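Local coordinates for protein putative polyphosphate kinase 2 (Pseudomonas aeruginosa PAO1, PDB 3CZP) that transfers phosphate from inorganic polyphosphate to AMP to make ADP, and less efficiently to GMP to make GDP, as a magnesium-dependent homodimer, at residues R484-N487 with D488-A492. Sequence-based numbering, arbitrary orientation.
Sequences RTIN and DAIEA
R484 and D488 sit one turn apart on the alpha-helix 475-496, the last helix of the second PPK2 domain, whose parallel five-stranded sheet with strand order 2-3-1-4-5 is that of a P-loop kinase fold. Four successive i to i+4 backbone bonds build this part of the helix. The first joins D488 N to R484 O at 2.7 Å, and the last, E491 N to N487 O, is the straightest, with an N-H...O angle of 174°.

The helix illustrates how residues spaced by four can look related by charge yet be held elsewhere. R484 and D488 run side by side, but between the two side chains only R484 CG comes near, 4.1 Å from D488 OD2. With CG anti to the backbone N (chi1 -167°) and a bend at chi3, the guanidinium is carried clear of the carboxylate, so that R484 NE stays 6.0 Å from D488 OD2. The carboxylate lies closer to the arginine's backbone: D488 OD1 is 3.3 Å from R484 O, acceptor facing acceptor. The apolar side follows the same spacing. I486 and I490 point the same way, and the touch between them is a single methyl-to-methyl approach, I486 CG2 to I490 CD1 at 4.1 Å.

Beyond this first shell, both isoleucines reach L301 of strand 300-307 and T485 and A489 rest on V407 of strand 404-412, which places the helix against the sheet, while T485 OG1 is hydrogen-bonded to K481 O, one turn earlier. A row of polar links ties the other side to helix 273-292: R484 NH1 is hydrogen-bonded to Q279 OE1, buried N487 ND2 to E283 OE1, and R286 forms two salt bridges, its NH2 with D488 OD1 and its NE with E491 OE2.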
loop_
_atom_site.group_PDB
_atom_site.type_symbol
_atom_site.label_atom_id
_atom_site.label_comp_id
_atom_site.label_asym_id
_atom_site.label_seq_id
_atom_site.Cartn_x
_atom_site.Cartn_y
_atom_site.Cartn_z
ATOM N N ARG A 484 0.548 -2.787 33.036
ATOM C CA ARG A 484 0.522 -4.109 33.687
ATOM C C ARG A 484 -0.228 -5.166 32.858
ATOM O O ARG A 484 0.185 -6.313 32.800
ATOM C CB ARG A 484 -0.111 -4.024 35.025
ATOM C CG ARG A 484 0.090 -5.249 35.889
ATOM C CD ARG A 484 -0.532 -5.019 37.248
ATOM N NE ARG A 484 0.251 -4.174 38.140
ATOM C CZ ARG A 484 -0.145 -3.002 38.665
ATOM N NH1 ARG A 484 0.651 -2.364 39.508
ATOM N NH2 ARG A 484 -1.305 -2.435 38.311
ATOM N N THR A 485 -1.331 -4.755 32.238
ATOM C CA THR A 485 -2.118 -5.634 31.396
ATOM C C THR A 485 -1.362 -6.116 30.170
ATOM O O THR A 485 -1.397 -7.319 29.816
ATOM C CB THR A 485 -3.408 -4.972 30.913
ATOM O OG1 THR A 485 -4.190 -4.525 32.027
ATOM C CG2 THR A 485 -4.232 -5.982 30.066
ATOM N N ILE A 486 -0.744 -5.187 29.469
ATOM C CA ILE A 486 0.116 -5.545 28.362
ATOM C C ILE A 486 1.121 -6.607 28.802
ATOM O O ILE A 486 1.197 -7.656 28.199
ATOM C CB ILE A 486 0.807 -4.314 27.744
ATOM C CG1 ILE A 486 -0.247 -3.435 27.037
ATOM C CG2 ILE A 486 1.862 -4.692 26.711
ATOM C CD1 ILE A 486 0.320 -2.106 26.651
ATOM N N ASN A 487 1.856 -6.324 29.872
ATOM C CA ASN A 487 2.854 -7.216 30.413
ATOM C C ASN A 487 2.282 -8.565 30.829
ATOM O O ASN A 487 2.887 -9.596 30.534
ATOM C CB ASN A 487 3.536 -6.569 31.649
ATOM C CG ASN A 487 4.407 -5.329 31.293
ATOM O OD1 ASN A 487 4.835 -5.167 30.154
ATOM N ND2 ASN A 487 4.684 -4.476 32.292
ATOM N N ASP A 488 1.146 -8.562 31.550
ATOM C CA ASP A 488 0.473 -9.851 31.909
ATOM C C ASP A 488 0.146 -10.661 30.623
ATOM O O ASP A 488 0.295 -11.884 30.597
ATOM C CB ASP A 488 -0.853 -9.635 32.669
ATOM C CG ASP A 488 -0.671 -9.104 34.062
ATOM O OD1 ASP A 488 0.469 -9.108 34.585
ATOM O OD2 ASP A 488 -1.709 -8.685 34.647
ATOM N N ALA A 489 -0.328 -9.974 29.577
ATOM C CA ALA A 489 -0.707 -10.640 28.317
ATOM C C ALA A 489 0.488 -11.278 27.572
ATOM O O ALA A 489 0.390 -12.389 27.070
ATOM C CB ALA A 489 -1.508 -9.689 27.388
ATOM N N ILE A 490 1.613 -10.582 27.505
ATOM C CA ILE A 490 2.858 -11.144 26.916
ATOM C C ILE A 490 3.378 -12.330 27.744
ATOM O O ILE A 490 3.673 -13.381 27.199
ATOM C CB ILE A 490 3.981 -10.090 26.795
ATOM C CG1 ILE A 490 3.566 -8.913 25.888
ATOM C CG2 ILE A 490 5.249 -10.726 26.249
ATOM C CD1 ILE A 490 4.526 -7.674 25.947
ATOM N N GLU A 491 3.498 -12.184 29.064
ATOM C CA GLU A 491 3.907 -13.324 29.881
ATOM C C GLU A 491 3.005 -14.557 29.675
ATOM O O GLU A 491 3.496 -15.683 29.604
ATOM C CB GLU A 491 3.954 -12.923 31.361
ATOM C CG GLU A 491 5.055 -11.865 31.661
ATOM C CD GLU A 491 5.237 -11.604 33.152
ATOM O OE1 GLU A 491 4.556 -12.295 33.960
ATOM O OE2 GLU A 491 6.062 -10.716 33.501
ATOM N N ALA A 492 1.689 -14.321 29.600
ATOM C CA ALA A 492 0.725 -15.376 29.415
ATOM C C ALA A 492 0.952 -16.164 28.137
ATOM O O ALA A 492 0.887 -17.421 28.146
ATOM C CB ALA A 492 -0.692 -14.818 29.423
#